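Local coordinates for protein polyketide synthase type I (Bacillus amyloliquefaciens, PDB 5KKU) that probably dehydrates carrier-bound intermediates as the N-terminal dehydratase domain of a modular polyketide synthase in the difficidin assembly line, at residues A[15-20]-A[29-34]; A[185-190]-A[233-238]. One frame throughout, in Å; residues are numbered along the deposited sequence.

Contact 1 of 2, residues A[15-20]-A[29-34]; sequences ISHTNY and QIRVLP
The imidazole of His-17 and the guanidinium of Arg-31 are stacked face to face, their planes 14° apart and their centres 3.9 Å from each other, with His-17 NE2 over the middle of the guanidinium. On the aliphatic side of the same overlap, His-17 CE1 comes to 3.3 Å of Arg-31 CD. Arg-31 runs extended from CG to NE, crossing the histidine at about a right angle, and its NH1 then bonds the carbonyl of the residue it stacks on, at 2.7 Å from His-17 O. That bond is bent (131° at the hydrogen), with the donor lying above the carbonyl plane. Ring face and backbone carbonyl thus both engage the one guanidinium. With its CG swung anti to the backbone N (chi1 -174°), the histidine ring is laid across the guanidinium, and ND1 is taken by the hydroxyl of Thr-68. Farther along, Leu-33 turns CD2 onto Ile-15, 3.6 Å from CG1; its side chain is about 7 Å from that of His-25, the predicted proton acceptor. In the predicted N-terminal hotdog fold, a type I turn from Ser-16 to Asn-19 leads from strand 9-15 into helix 20-23, which Asn-19 caps through OD1 and the backbone N of Ile-21; strand 30-33 packs against this turn, with Arg-31 touching Val-22 and Leu-33 touching Ile-21 of the helix and Val-66 of strand 66-67.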
loop_
_atom_site.group_PDB
_atom_site.type_symbol
_atom_site.label_atom_id
_atom_site.label_comp_id
_atom_site.label_asym_id
_atom_site.label_seq_id
_atom_site.Cartn_x
_atom_site.Cartn_y
_atom_site.Cartn_z
ATOM N N ILE A 15 0.367 14.214 8.700
ATOM C CA ILE A 15 -0.454 13.087 9.085
ATOM C C ILE A 15 -0.913 13.249 10.530
ATOM O O ILE A 15 -0.212 12.959 11.431
ATOM C CB ILE A 15 0.294 11.766 8.964
ATOM C CG1 ILE A 15 0.749 11.492 7.552
ATOM C CG2 ILE A 15 -0.558 10.627 9.445
ATOM C CD1 ILE A 15 -0.318 11.582 6.502
ATOM N N SER A 16 -2.112 13.739 10.731
ATOM C CA SER A 16 -2.617 13.905 12.076
ATOM C C SER A 16 -3.248 12.662 12.664
ATOM O O SER A 16 -3.602 11.777 11.968
ATOM C CB SER A 16 -3.576 15.050 12.126
ATOM O OG SER A 16 -4.699 14.777 11.365
ATOM N N HIS A 17 -3.390 12.629 13.964
ATOM C CA HIS A 17 -3.999 11.537 14.694
ATOM C C HIS A 17 -5.435 11.286 14.263
ATOM O O HIS A 17 -5.884 10.191 14.328
ATOM C CB HIS A 17 -3.891 11.789 16.218
ATOM C CG HIS A 17 -4.360 10.675 17.078
ATOM N ND1 HIS A 17 -3.736 9.464 17.114
ATOM C CD2 HIS A 17 -5.394 10.587 17.933
ATOM C CE1 HIS A 17 -4.354 8.677 17.955
ATOM N NE2 HIS A 17 -5.376 9.330 18.458
ATOM N N THR A 18 -6.131 12.323 13.813
ATOM C CA THR A 18 -7.496 12.251 13.349
ATOM C C THR A 18 -7.675 11.893 11.885
ATOM O O THR A 18 -8.756 11.761 11.401
ATOM C CB THR A 18 -8.319 13.505 13.642
ATOM O OG1 THR A 18 -7.679 14.632 13.105
ATOM C CG2 THR A 18 -8.492 13.681 15.105
ATOM N N ASN A 19 -6.583 11.711 11.164
ATOM C CA ASN A 19 -6.656 11.287 9.791
ATOM C C ASN A 19 -7.392 9.947 9.650
ATOM O O ASN A 19 -7.101 9.035 10.339
ATOM C CB ASN A 19 -5.257 11.209 9.186
ATOM C CG ASN A 19 -5.274 11.020 7.710
ATOM O OD1 ASN A 19 -5.584 9.974 7.242
ATOM N ND2 ASN A 19 -4.944 12.048 6.977
ATOM N N TYR A 20 -8.348 9.884 8.745
ATOM C CA TYR A 20 -9.193 8.722 8.626
ATOM C C TYR A 20 -8.415 7.441 8.403
ATOM O O TYR A 20 -8.855 6.432 8.801
ATOM C CB TYR A 20 -10.259 8.850 7.545
ATOM C CG TYR A 20 -11.390 9.804 7.790
ATOM C CD1 TYR A 20 -12.363 9.533 8.697
ATOM C CD2 TYR A 20 -11.501 10.955 7.073
ATOM C CE1 TYR A 20 -13.415 10.377 8.888
ATOM C CE2 TYR A 20 -12.537 11.802 7.270
ATOM C CZ TYR A 20 -13.486 11.492 8.185
ATOM O OH TYR A 20 -14.492 12.281 8.397
ATOM N N GLN A 29 -4.156 -1.922 18.552
ATOM C CA GLN A 29 -4.826 -0.797 19.132
ATOM C C GLN A 29 -4.034 0.477 19.028
ATOM O O GLN A 29 -4.333 1.407 19.676
ATOM C CB GLN A 29 -5.297 -1.097 20.569
ATOM C CG GLN A 29 -6.578 -1.911 20.609
ATOM C CD GLN A 29 -7.147 -2.182 21.988
ATOM O OE1 GLN A 29 -6.632 -3.003 22.735
ATOM N NE2 GLN A 29 -8.221 -1.526 22.309
ATOM N N ILE A 30 -3.026 0.474 18.195
ATOM C CA ILE A 30 -2.248 1.665 17.951
ATOM C C ILE A 30 -2.468 2.140 16.519
ATOM O O ILE A 30 -2.466 1.356 15.637
ATOM C CB ILE A 30 -0.777 1.454 18.253
ATOM C CG1 ILE A 30 -0.566 1.151 19.719
ATOM C CG2 ILE A 30 0.024 2.638 17.822
ATOM C CD1 ILE A 30 0.655 0.337 19.957
ATOM N N ARG A 31 -2.653 3.443 16.339
ATOM C CA ARG A 31 -2.872 4.010 15.014
ATOM C C ARG A 31 -1.557 4.168 14.259
ATOM O O ARG A 31 -0.649 4.865 14.712
ATOM C CB ARG A 31 -3.582 5.361 15.119
ATOM C CG ARG A 31 -4.945 5.296 15.790
ATOM C CD ARG A 31 -5.646 6.644 15.751
ATOM N NE ARG A 31 -6.790 6.692 16.655
ATOM C CZ ARG A 31 -7.720 7.641 16.634
ATOM N NH1 ARG A 31 -7.643 8.628 15.751
ATOM N NH2 ARG A 31 -8.727 7.606 17.496
ATOM N N VAL A 32 -1.460 3.516 13.105
ATOM C CA VAL A 32 -0.257 3.582 12.284
ATOM C C VAL A 32 -0.589 3.990 10.853
ATOM O O VAL A 32 -1.755 4.012 10.458
ATOM C CB VAL A 32 0.488 2.235 12.265
ATOM C CG1 VAL A 32 1.763 2.345 11.442
ATOM C CG2 VAL A 32 0.798 1.779 13.683
ATOM N N LEU A 33 0.442 4.312 10.079
ATOM C CA LEU A 33 0.262 4.719 8.692
ATOM C C LEU A 33 0.711 3.623 7.731
ATOM O O LEU A 33 1.895 3.278 7.684
ATOM C CB LEU A 33 1.029 6.013 8.409
ATOM C CG LEU A 33 0.811 6.642 7.030
ATOM C CD1 LEU A 33 -0.672 6.712 6.701
ATOM C CD2 LEU A 33 1.446 8.023 6.963
ATOM N N PRO A 34 -0.289 3.063 6.944
ATOM C CA PRO A 34 0.185 2.009 6.029
ATOM C C PRO A 34 1.341 2.489 5.158
ATOM O O PRO A 34 1.310 3.614 4.659
ATOM C CB PRO A 34 -1.037 1.709 5.159
ATOM C CG PRO A 34 -2.188 1.940 6.058
ATOM C CD PRO A 34 -1.801 3.213 6.741
#

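Contact 2 of 2, residues A[185-190]-A[233-238]; sequences GFREKF and FPKTIY
Arg-187 NH1 donates to the backbone oxygen of Phe-233, 2.9 Å from Phe-233 O, in the one hydrogen bond that joins the two segments. It is far from straight, 131° at the hydrogen; the donor is tilted 16° from the carbonyl plane, while the oxygen approaches the edge of the guanidinium from somewhat outside its plane. The rest of the group lies against the backbone that follows. Lys-235 N stands 3.6 Å above the guanidinium plane of Arg-187, over its centre, and the carbonyl carbon of Pro-234 and CA of Lys-235 share that face. Arg-187 CD meanwhile rests 3.2 Å from Pro-234 O. The arginine leaves its backbone with CG anti to N and stays extended through chi2; the bend at chi3 (62°), together with the rotation at chi4, then brings the guanidinium face onto the 233-235 backbone. Lys-235 crosses it at about a right angle: its methylene CG lies 3.4 Å from Arg-187 NH2. Just before the arginine's own segment, Glu-184 forms a salt bridge with Arg-187 NE. The ring of Phe-233 packs instead edge-to-face with Phe-196 of helix 194-200. Within the predicted C-terminal hotdog fold, one cationic group thus joins the loop after helix 181-184 to the approach of strand 236-248. The carboxylate of Glu-184, helped by the carbonyl dipole of Phe-233, probably stabilises that cation, which may let it lie with Lys-235 NZ only 5.1 Å from Arg-187 NH2.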
loop_
_atom_site.group_PDB
_atom_site.type_symbol
_atom_site.label_atom_id
_atom_site.label_comp_id
_atom_site.label_asym_id
_atom_site.label_seq_id
_atom_site.Cartn_x
_atom_site.Cartn_y
_atom_site.Cartn_z
ATOM N N GLY A 185 -15.996 9.034 -0.946
ATOM C CA GLY A 185 -16.045 10.454 -1.139
ATOM C C GLY A 185 -14.688 11.097 -1.356
ATOM O O GLY A 185 -14.624 12.186 -1.792
ATOM N N PHE A 186 -13.613 10.389 -1.051
ATOM C CA PHE A 186 -12.295 10.924 -1.204
ATOM C C PHE A 186 -11.534 10.393 -2.428
ATOM O O PHE A 186 -10.460 10.815 -2.728
ATOM C CB PHE A 186 -11.493 10.643 0.043
ATOM C CG PHE A 186 -11.967 11.365 1.273
ATOM C CD1 PHE A 186 -11.527 12.624 1.566
ATOM C CD2 PHE A 186 -12.811 10.754 2.151
ATOM C CE1 PHE A 186 -11.940 13.264 2.686
ATOM C CE2 PHE A 186 -13.216 11.365 3.293
ATOM C CZ PHE A 186 -12.791 12.632 3.558
ATOM N N ARG A 187 -12.114 9.340 -3.004
ATOM C CA ARG A 187 -11.540 8.618 -4.131
ATOM C C ARG A 187 -11.108 9.594 -5.185
ATOM O O ARG A 187 -10.133 9.378 -5.905
ATOM C CB ARG A 187 -12.556 7.632 -4.711
ATOM C CG ARG A 187 -12.018 6.784 -5.852
ATOM C CD ARG A 187 -13.014 5.710 -6.259
ATOM N NE ARG A 187 -14.262 6.282 -6.757
ATOM C CZ ARG A 187 -14.386 6.897 -7.929
ATOM N NH1 ARG A 187 -13.336 7.022 -8.730
ATOM N NH2 ARG A 187 -15.560 7.387 -8.301
ATOM N N GLU A 188 -11.738 10.686 -5.397
ATOM C CA GLU A 188 -11.125 11.452 -6.409
ATOM C C GLU A 188 -10.181 12.442 -5.774
ATOM O O GLU A 188 -9.588 13.171 -6.470
ATOM C CB GLU A 188 -12.174 12.074 -7.322
ATOM C CG GLU A 188 -12.874 11.008 -8.141
ATOM C CD GLU A 188 -13.966 11.500 -9.049
ATOM O OE1 GLU A 188 -14.503 12.553 -8.835
ATOM O OE2 GLU A 188 -14.303 10.814 -9.993
ATOM N N LYS A 189 -10.005 12.444 -4.459
ATOM C CA LYS A 189 -9.142 13.488 -3.968
ATOM C C LYS A 189 -7.742 12.966 -3.903
ATOM O O LYS A 189 -6.802 13.691 -3.872
ATOM C CB LYS A 189 -9.615 14.013 -2.632
ATOM C CG LYS A 189 -10.864 14.846 -2.747
ATOM C CD LYS A 189 -10.537 16.211 -3.274
ATOM C CE LYS A 189 -11.756 17.022 -3.623
ATOM N NZ LYS A 189 -12.924 16.673 -2.808
ATOM N N PHE A 190 -7.635 11.646 -3.930
ATOM C CA PHE A 190 -6.381 10.943 -3.956
ATOM C C PHE A 190 -5.925 10.715 -5.388
ATOM O O PHE A 190 -6.703 10.771 -6.309
ATOM C CB PHE A 190 -6.509 9.611 -3.216
ATOM C CG PHE A 190 -6.631 9.745 -1.732
ATOM C CD1 PHE A 190 -5.567 10.111 -0.972
ATOM C CD2 PHE A 190 -7.826 9.492 -1.095
ATOM C CE1 PHE A 190 -5.670 10.222 0.391
ATOM C CE2 PHE A 190 -7.937 9.610 0.259
ATOM C CZ PHE A 190 -6.861 9.990 1.005
ATOM N N PHE A 233 -8.133 5.264 -10.157
ATOM C CA PHE A 233 -9.050 4.251 -9.732
ATOM C C PHE A 233 -10.526 4.623 -9.894
ATOM O O PHE A 233 -10.916 5.682 -9.585
ATOM C CB PHE A 233 -8.782 3.929 -8.269
ATOM C CG PHE A 233 -7.485 3.232 -7.999
ATOM C CD1 PHE A 233 -6.951 2.367 -8.890
ATOM C CD2 PHE A 233 -6.834 3.425 -6.806
ATOM C CE1 PHE A 233 -5.783 1.714 -8.605
ATOM C CE2 PHE A 233 -5.667 2.776 -6.518
ATOM C CZ PHE A 233 -5.136 1.921 -7.422
ATOM N N PRO A 234 -11.347 3.690 -10.313
ATOM C CA PRO A 234 -12.787 3.897 -10.318
ATOM C C PRO A 234 -13.393 3.440 -9.029
ATOM O O PRO A 234 -12.642 3.152 -8.152
ATOM C CB PRO A 234 -13.242 3.010 -11.445
ATOM C CG PRO A 234 -12.245 1.955 -11.462
ATOM C CD PRO A 234 -10.964 2.629 -11.227
ATOM N N LYS A 235 -14.699 3.373 -8.919
ATOM C CA LYS A 235 -15.356 2.976 -7.715
ATOM C C LYS A 235 -15.035 1.562 -7.289
ATOM O O LYS A 235 -14.879 1.292 -6.151
ATOM C CB LYS A 235 -16.838 3.143 -7.874
ATOM C CG LYS A 235 -17.314 4.559 -7.715
ATOM C CD LYS A 235 -18.802 4.676 -7.881
ATOM C CE LYS A 235 -19.213 6.134 -7.901
ATOM N NZ LYS A 235 -20.593 6.387 -8.394
ATOM N N THR A 236 -14.966 0.641 -8.221
ATOM C CA THR A 236 -14.580 -0.703 -7.893
ATOM C C THR A 236 -13.373 -1.095 -8.707
ATOM O O THR A 236 -13.337 -0.868 -9.860
ATOM C CB THR A 236 -15.689 -1.723 -8.214
ATOM O OG1 THR A 236 -16.896 -1.395 -7.551
ATOM C CG2 THR A 236 -15.281 -3.118 -7.861
ATOM N N ILE A 237 -12.391 -1.703 -8.076
ATOM C CA ILE A 237 -11.252 -2.255 -8.770
ATOM C C ILE A 237 -11.117 -3.755 -8.682
ATOM O O ILE A 237 -11.738 -4.408 -7.876
ATOM C CB ILE A 237 -9.937 -1.646 -8.337
ATOM C CG1 ILE A 237 -9.657 -1.985 -6.888
ATOM C CG2 ILE A 237 -9.914 -0.160 -8.575
ATOM C CD1 ILE A 237 -8.268 -1.722 -6.433
ATOM N N TYR A 238 -10.271 -4.307 -9.511
ATOM C CA TYR A 238 -10.066 -5.728 -9.570
ATOM C C TYR A 238 -8.615 -6.053 -9.549
ATOM O O TYR A 238 -7.970 -5.929 -10.532
ATOM C CB TYR A 238 -10.740 -6.305 -10.804
ATOM C CG TYR A 238 -12.205 -6.026 -10.860
ATOM C CD1 TYR A 238 -12.685 -4.828 -11.287
ATOM C CD2 TYR A 238 -13.084 -6.955 -10.477
ATOM C CE1 TYR A 238 -14.004 -4.579 -11.297
ATOM C CE2 TYR A 238 -14.403 -6.715 -10.485
ATOM C CZ TYR A 238 -14.858 -5.544 -10.919
ATOM O OH TYR A 238 -16.154 -5.354 -10.912
#

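In the fold
From the N terminus, strand 9-15 leads into contact 1, which closes a short loop, with helix 20-23 and strand 25-27 in it, when the chain returns as strand 30-33, all in the predicted N-terminal hotdog fold. Contact 2 opens much later, in the predicted C-terminal hotdog fold, where the 185-190 loop meets 233-238 and closes a longer excursion that includes helix 194-200 and strand 219-229. The two are in series, neither nested nor crossing, with centres about 20 Å apart. They nevertheless touch where Tyr-20 packs on Phe-186, joining the two folds. The predicted catalytic pair, His-25 and Asp-198, is divided between the loops: each lies inside one of them.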